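Local coordinates for E3 SUMO-protein ligase SIZ2 (Saccharomyces cerevisiae, PDB 6U75), which acts as a SUMO E3 ligase of the PIAS family, promoting attachment of SUMO to target proteins through its PINIT and SP-RING domains, at residues 108-111 and 116-119; 150-155 and 233-238; 191-196 and 246-251. One frame throughout, in Å; residues are numbered along the deposited sequence.

Interaction 1 of 3, residues 108-111 and 116-119; sequences PYLK and MNHL
OD1 of N117 is gripped by two N-H donors, the backbone amide of K111 and the side-chain amide of N83. The bond from K111 N to N117 OD1 measures 3.2 Å and is nearly straight, with 165° at the hydrogen; the donor lies in the carbonyl plane of the asparagine amide. N117 CG stands anti to its own carbonyl carbon (chi1 -64°), which turns the amide from the strand toward the backbone of K111. The other end of that amide is tied as well: N117 ND2 gives a hydrogen to a water at 3.1 Å and makes a weak bond to F34 O. With partners at both ends, the buried amide is probably fixed in rotation.

This is the loop between strands 104-105 and 117-123 of the PINIT domain, folding back on itself where strand 117-123 enters an antiparallel sheet between strands 28-34 and 79-82. N83 fastens both sides of the loop, since it also bonds to Y109 O and to the backbone of H118. L110 crosses N117 at about a right angle, its CD2 methyl set against the amide, 3.5 Å from both N117 CG and N117 ND2, and it packs on F82 and L52 beyond. The K111 chain starts toward N117, with CB 3.7 Å from N117 OD1, then bends at chi2 and chi3 and carries its ammonium group away.

Interaction 2 of 3, residues 150-155 and 233-238; sequences LKRPKI and IKFDQL
R152 CG stands anti to the carbonyl carbon (chi1 -61°), and the chain then runs fully extended to NE, carrying the guanidinium across to the 3-10 turn at 235-237. F235 CG lies opposite its backbone N instead, a setting that turns one face of its ring to the charged group. R152 NH1 gives two hydrogen bonds, to F235 O at 2.9 Å and to L238 O, also at 2.9 Å. The first is nearly straight, with 173° at the hydrogen, and the second is more bent at 143°. Both oxygens sit at the guanidinium edge near its plane, and L238 O receives its bond on a lone pair. F235 O also accepts from L238 N, so a single carbonyl serves the turn and the arginine together.

R152 NH2 makes a salt bridge to D236 OD1 at 3.2 Å, the carboxylate and guanidinium planes being well out of parallel. Over the F235 ring, R152 CZ lies 4.7 Å from the centroid in a cation-pi contact, with guanidinium and ring steeply inclined to each other. NH1 is thus held by two carbonyls, while NH2 meets the carboxylate and the ring.

The arginine comes from the linker between helices 142-150 and 157-168, and it binds that linker to the SP-RING zinc finger just ahead of strand 239-240. F235 and L238 both pack on I149 of helix 142-150, and on helix 211-218 F235 meets L215 and L238 meets F214.

Interaction 3 of 3, residues 191-196 and 246-251; sequences CTRMKY and NIIQNC
Within the SP-RING zinc finger, the loop before strand 197-199 lies across the C-terminal end of helix 242-249, and R193 makes the main bridge between them. The contact is structural, well away from the metal: the M194 side chain is about 12 Å from the zinc ion held by C203, H205, C226 and C229. R193 CG points away from its backbone N (chi1 177°), and the side chain, bent at chi2, runs past I248 in the opposite direction to reach the carbonyls at the helix end. R193 NH2 makes a weak hydrogen bond to C251 O at 2.9 Å, with only 126° at the hydrogen, and lies 2.8 Å from I248 O, which is at the guanidinium edge near its plane. The positive charge would probably be favoured there, at the negative end of the helix dipole. Farther round, R193 NH1 makes a weak bond to V255 O, and E253 forms a long, weak ion pair with R193 NE.

An alanine in place of R193 would remove the guanidinium and is likely to leave C251 O without this donor and the CG2 methyl of I248 without its cover. That methyl lies 3.6 Å from R193 NE, and C251 CB approaches R193 NH2 at 3.5 Å. The other branch of I248 turns to the next residue of the loop: its CD1 sits 3.7 Å from M194 O and 4.1 Å from M194 CB.

Overall arrangement
Interaction 1 comes first along the chain and stands apart in the PINIT domain, its centre about 39 Å from that of interaction 2 and about 47 Å from that of interaction 3, on the opposite side of the chain's centre. The other two alternate in sequence, in the order 150-155, 191-196, 233-238, 246-251, with centres about 18 Å apart. They touch where L150, at the end of helix 142-150, packs on Y196. This helix follows the PINIT strand 130-139 and also lies against the 3-10 turn of interaction 2, so it and its linker pack on the SP-RING. Interaction 3 is internal to that zinc finger. Together they span the PINIT and SP-RING parts of this fragment of the longer ligase.

Interaction 1 of 3, residues 108-111 and 116-119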
# COMPACT_ATOMS: atom_id res chain seq x y z
N PRO A 108 -1.40 20.21 4.83
CA PRO A 108 -0.57 21.36 5.21
C PRO A 108 -0.86 22.63 4.41
O PRO A 108 -0.51 23.72 4.88
CB PRO A 108 0.86 20.86 4.95
CG PRO A 108 0.71 19.84 3.89
CD PRO A 108 -0.62 19.17 4.13
N TYR A 109 -1.48 22.52 3.24
CA TYR A 109 -1.72 23.67 2.38
C TYR A 109 -3.16 24.17 2.47
O TYR A 109 -3.60 24.94 1.61
CB TYR A 109 -1.36 23.32 0.94
CG TYR A 109 -0.08 22.52 0.83
CD1 TYR A 109 1.15 23.08 1.15
CD2 TYR A 109 -0.11 21.19 0.42
CE1 TYR A 109 2.32 22.35 1.06
CE2 TYR A 109 1.06 20.45 0.32
CZ TYR A 109 2.26 21.04 0.64
OH TYR A 109 3.42 20.30 0.55
N LEU A 110 -3.90 23.75 3.49
CA LEU A 110 -5.28 24.18 3.66
C LEU A 110 -5.35 25.60 4.19
O LEU A 110 -4.50 26.04 4.97
CB LEU A 110 -6.02 23.24 4.62
CG LEU A 110 -7.08 22.31 4.02
CD1 LEU A 110 -7.67 21.43 5.11
CD2 LEU A 110 -8.18 23.10 3.33
N LYS A 111 -6.38 26.32 3.77
CA LYS A 111 -6.65 27.67 4.25
C LYS A 111 -7.68 27.63 5.37
O LYS A 111 -8.36 26.63 5.59
CB LYS A 111 -7.14 28.56 3.10
CG LYS A 111 -6.15 28.69 1.95
CD LYS A 111 -4.86 29.39 2.38
CE LYS A 111 -3.62 28.68 1.84
NZ LYS A 111 -2.40 29.04 2.60
N MET A 116 -11.73 30.31 0.77
CA MET A 116 -12.02 29.32 -0.25
C MET A 116 -10.76 28.55 -0.62
O MET A 116 -9.67 29.13 -0.70
CB MET A 116 -12.59 29.99 -1.50
CG MET A 116 -13.39 29.06 -2.39
SD MET A 116 -15.00 28.67 -1.68
CE MET A 116 -15.54 27.35 -2.76
N ASN A 117 -10.90 27.25 -0.85
CA ASN A 117 -9.81 26.41 -1.31
C ASN A 117 -9.98 26.13 -2.79
O ASN A 117 -11.05 25.69 -3.24
CB ASN A 117 -9.74 25.09 -0.53
CG ASN A 117 -9.45 25.30 0.94
OD1 ASN A 117 -8.31 25.55 1.33
ND2 ASN A 117 -10.48 25.18 1.77
N HIS A 118 -8.91 26.37 -3.56
CA HIS A 118 -8.89 26.16 -5.00
C HIS A 118 -7.92 25.03 -5.32
O HIS A 118 -6.78 25.04 -4.86
CB HIS A 118 -8.46 27.43 -5.73
CG HIS A 118 -9.31 28.63 -5.42
ND1 HIS A 118 -10.50 28.89 -6.07
CD2 HIS A 118 -9.13 29.63 -4.53
CE1 HIS A 118 -11.02 30.01 -5.58
NE2 HIS A 118 -10.21 30.48 -4.65
N LEU A 119 -8.39 24.06 -6.10
CA LEU A 119 -7.58 22.93 -6.55
C LEU A 119 -7.62 22.90 -8.07
O LEU A 119 -8.68 22.67 -8.66
CB LEU A 119 -8.09 21.62 -5.96
CG LEU A 119 -7.37 20.35 -6.43
CD1 LEU A 119 -5.92 20.34 -5.97
CD2 LEU A 119 -8.09 19.11 -5.93
O HOH W 1 -10.37 25.54 4.81

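Interaction 2 of 3, residues 150-155 and 233-238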
# COMPACT_ATOMS: atom_id res chain seq x y z
N LEU A 150 2.38 -8.59 13.94
CA LEU A 150 3.04 -9.38 14.97
C LEU A 150 2.03 -9.97 15.96
O LEU A 150 2.21 -11.09 16.44
CB LEU A 150 4.07 -8.52 15.71
CG LEU A 150 5.27 -8.08 14.88
CD1 LEU A 150 6.12 -7.08 15.65
CD2 LEU A 150 6.10 -9.28 14.46
N LYS A 151 0.97 -9.22 16.26
CA LYS A 151 -0.03 -9.70 17.20
C LYS A 151 -0.86 -10.85 16.66
O LYS A 151 -1.61 -11.47 17.42
CB LYS A 151 -0.94 -8.53 17.61
CG LYS A 151 -0.27 -7.54 18.56
CD LYS A 151 -1.09 -6.27 18.73
CE LYS A 151 -0.54 -5.41 19.86
NZ LYS A 151 0.92 -5.13 19.72
N ARG A 152 -0.75 -11.16 15.37
CA ARG A 152 -1.50 -12.25 14.77
C ARG A 152 -0.85 -13.59 15.08
O ARG A 152 0.32 -13.65 15.47
CB ARG A 152 -1.57 -12.06 13.26
CG ARG A 152 -2.28 -10.79 12.84
CD ARG A 152 -2.18 -10.59 11.34
NE ARG A 152 -2.83 -9.36 10.92
CZ ARG A 152 -2.84 -8.91 9.67
NH1 ARG A 152 -2.24 -9.60 8.70
NH2 ARG A 152 -3.47 -7.78 9.38
N PRO A 153 -1.59 -14.69 14.92
CA PRO A 153 -0.97 -16.01 15.06
C PRO A 153 -0.03 -16.29 13.89
O PRO A 153 -0.38 -16.06 12.73
CB PRO A 153 -2.17 -16.96 15.07
CG PRO A 153 -3.24 -16.23 14.34
CD PRO A 153 -3.04 -14.78 14.67
N LYS A 154 1.16 -16.78 14.21
CA LYS A 154 2.16 -17.05 13.19
C LYS A 154 1.84 -18.34 12.45
O LYS A 154 0.95 -19.11 12.83
CB LYS A 154 3.55 -17.12 13.82
CG LYS A 154 3.84 -15.99 14.80
CD LYS A 154 5.26 -16.05 15.34
CE LYS A 154 5.50 -14.98 16.39
NZ LYS A 154 5.18 -13.61 15.90
N ILE A 155 2.58 -18.58 11.37
CA ILE A 155 2.49 -19.84 10.63
C ILE A 155 3.33 -20.87 11.37
O ILE A 155 4.56 -20.76 11.42
CB ILE A 155 2.95 -19.67 9.18
CG1 ILE A 155 1.96 -18.78 8.41
CG2 ILE A 155 3.09 -21.03 8.51
CD1 ILE A 155 2.48 -18.29 7.08
N ILE A 233 -1.60 -10.46 -2.98
CA ILE A 233 -1.93 -10.74 -1.60
C ILE A 233 -2.57 -9.49 -0.99
O ILE A 233 -2.62 -8.43 -1.60
CB ILE A 233 -0.71 -11.19 -0.78
CG1 ILE A 233 0.41 -10.15 -0.87
CG2 ILE A 233 -0.22 -12.54 -1.27
CD1 ILE A 233 1.60 -10.47 0.01
N LYS A 234 -3.05 -9.64 0.24
CA LYS A 234 -3.72 -8.57 0.96
C LYS A 234 -3.13 -8.46 2.36
O LYS A 234 -2.55 -9.41 2.89
CB LYS A 234 -5.23 -8.81 1.03
CG LYS A 234 -5.90 -8.76 -0.34
CD LYS A 234 -6.97 -9.84 -0.50
CE LYS A 234 -8.25 -9.49 0.23
NZ LYS A 234 -9.27 -10.57 0.10
N PHE A 235 -3.29 -7.28 2.95
CA PHE A 235 -2.65 -6.99 4.23
C PHE A 235 -3.01 -8.02 5.29
O PHE A 235 -2.15 -8.45 6.06
CB PHE A 235 -3.03 -5.58 4.70
CG PHE A 235 -2.52 -5.24 6.06
CD1 PHE A 235 -1.17 -5.08 6.29
CD2 PHE A 235 -3.40 -5.07 7.12
CE1 PHE A 235 -0.69 -4.76 7.54
CE2 PHE A 235 -2.93 -4.76 8.38
CZ PHE A 235 -1.57 -4.60 8.59
N ASP A 236 -4.28 -8.42 5.35
CA ASP A 236 -4.73 -9.33 6.39
C ASP A 236 -4.22 -10.76 6.20
O ASP A 236 -4.41 -11.59 7.10
CB ASP A 236 -6.26 -9.33 6.46
CG ASP A 236 -6.81 -7.99 6.89
OD1 ASP A 236 -6.16 -7.30 7.71
OD2 ASP A 236 -7.90 -7.61 6.40
N GLN A 237 -3.59 -11.07 5.07
CA GLN A 237 -3.01 -12.39 4.86
C GLN A 237 -1.58 -12.50 5.38
O GLN A 237 -1.08 -13.61 5.54
CB GLN A 237 -3.02 -12.75 3.38
CG GLN A 237 -4.41 -12.85 2.77
CD GLN A 237 -4.38 -13.15 1.29
OE1 GLN A 237 -3.36 -13.57 0.75
NE2 GLN A 237 -5.51 -12.93 0.62
N LEU A 238 -0.93 -11.37 5.66
CA LEU A 238 0.46 -11.39 6.11
C LEU A 238 0.55 -12.00 7.50
O LEU A 238 -0.17 -11.60 8.41
CB LEU A 238 1.03 -9.98 6.11
CG LEU A 238 1.04 -9.25 4.76
CD1 LEU A 238 1.50 -7.81 4.93
CD2 LEU A 238 1.93 -9.98 3.77

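Interaction 3 of 3, residues 191-196 and 246-251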
# COMPACT_ATOMS: atom_id res chain seq x y z
N CYS A 191 17.61 -6.59 0.94
CA CYS A 191 18.91 -7.22 0.74
C CYS A 191 19.70 -7.27 2.04
O CYS A 191 20.94 -7.23 2.04
CB CYS A 191 19.72 -6.51 -0.35
SG CYS A 191 18.86 -6.40 -1.93
N THR A 192 18.99 -7.35 3.16
CA THR A 192 19.59 -7.45 4.48
C THR A 192 18.92 -8.59 5.24
O THR A 192 17.89 -9.12 4.83
CB THR A 192 19.45 -6.14 5.27
OG1 THR A 192 18.07 -5.83 5.45
CG2 THR A 192 20.13 -5.00 4.53
N ARG A 193 19.53 -8.96 6.36
CA ARG A 193 18.99 -10.04 7.18
C ARG A 193 17.58 -9.69 7.65
O ARG A 193 17.35 -8.62 8.23
CB ARG A 193 19.91 -10.29 8.38
CG ARG A 193 19.40 -11.35 9.34
CD ARG A 193 20.49 -12.36 9.67
NE ARG A 193 20.24 -13.05 10.93
CZ ARG A 193 20.86 -14.17 11.30
NH1 ARG A 193 21.75 -14.74 10.51
NH2 ARG A 193 20.57 -14.72 12.47
N MET A 194 16.64 -10.59 7.39
CA MET A 194 15.26 -10.35 7.78
C MET A 194 15.13 -10.25 9.29
O MET A 194 15.78 -10.99 10.04
CB MET A 194 14.36 -11.47 7.26
CG MET A 194 14.05 -11.39 5.78
SD MET A 194 12.97 -12.71 5.22
CE MET A 194 14.04 -14.13 5.42
N LYS A 195 14.28 -9.32 9.74
CA LYS A 195 13.91 -9.22 11.14
C LYS A 195 12.52 -9.76 11.42
O LYS A 195 12.29 -10.32 12.50
CB LYS A 195 14.00 -7.77 11.61
CG LYS A 195 15.42 -7.22 11.67
CD LYS A 195 15.62 -6.25 12.83
CE LYS A 195 15.17 -4.84 12.47
NZ LYS A 195 16.15 -4.16 11.58
N TYR A 196 11.60 -9.62 10.47
CA TYR A 196 10.22 -10.08 10.62
C TYR A 196 9.85 -10.93 9.41
O TYR A 196 9.09 -10.49 8.53
CB TYR A 196 9.26 -8.89 10.77
CG TYR A 196 9.78 -7.80 11.68
CD1 TYR A 196 9.74 -7.94 13.06
CD2 TYR A 196 10.31 -6.63 11.16
CE1 TYR A 196 10.21 -6.95 13.90
CE2 TYR A 196 10.78 -5.62 11.99
CZ TYR A 196 10.73 -5.79 13.35
OH TYR A 196 11.19 -4.80 14.18
N ASN A 246 12.59 -18.85 13.82
CA ASN A 246 13.42 -19.61 14.75
C ASN A 246 14.80 -19.86 14.17
O ASN A 246 15.80 -19.84 14.90
CB ASN A 246 12.73 -20.93 15.11
CG ASN A 246 11.42 -20.72 15.84
OD1 ASN A 246 11.14 -19.63 16.34
ND2 ASN A 246 10.61 -21.77 15.91
N ILE A 247 14.88 -20.11 12.86
CA ILE A 247 16.19 -20.29 12.24
C ILE A 247 17.03 -19.03 12.40
O ILE A 247 18.23 -19.10 12.67
CB ILE A 247 16.04 -20.70 10.76
CG1 ILE A 247 15.44 -22.10 10.66
CG2 ILE A 247 17.39 -20.63 10.05
CD1 ILE A 247 15.27 -22.61 9.25
N ILE A 248 16.41 -17.86 12.23
CA ILE A 248 17.15 -16.61 12.34
C ILE A 248 17.57 -16.36 13.79
O ILE A 248 18.71 -15.98 14.06
CB ILE A 248 16.32 -15.44 11.79
CG1 ILE A 248 16.11 -15.60 10.28
CG2 ILE A 248 17.00 -14.11 12.10
CD1 ILE A 248 15.08 -14.64 9.71
N GLN A 249 16.65 -16.57 14.73
CA GLN A 249 16.96 -16.32 16.14
C GLN A 249 18.06 -17.24 16.65
O GLN A 249 18.65 -16.96 17.70
CB GLN A 249 15.71 -16.48 17.00
CG GLN A 249 14.65 -15.42 16.75
CD GLN A 249 15.13 -14.03 17.10
OE1 GLN A 249 15.91 -13.43 16.36
NE2 GLN A 249 14.66 -13.50 18.23
N ASN A 250 18.36 -18.33 15.94
CA ASN A 250 19.38 -19.29 16.34
C ASN A 250 20.49 -19.36 15.29
O ASN A 250 20.98 -20.44 14.95
CB ASN A 250 18.76 -20.66 16.58
CG ASN A 250 17.59 -20.62 17.54
OD1 ASN A 250 16.47 -21.00 17.20
ND2 ASN A 250 17.85 -20.14 18.76
N CYS A 251 20.88 -18.20 14.76
CA CYS A 251 21.95 -18.11 13.78
C CYS A 251 22.73 -16.83 14.02
O CYS A 251 22.21 -15.85 14.58
CB CYS A 251 21.42 -18.12 12.34
SG CYS A 251 21.36 -19.75 11.58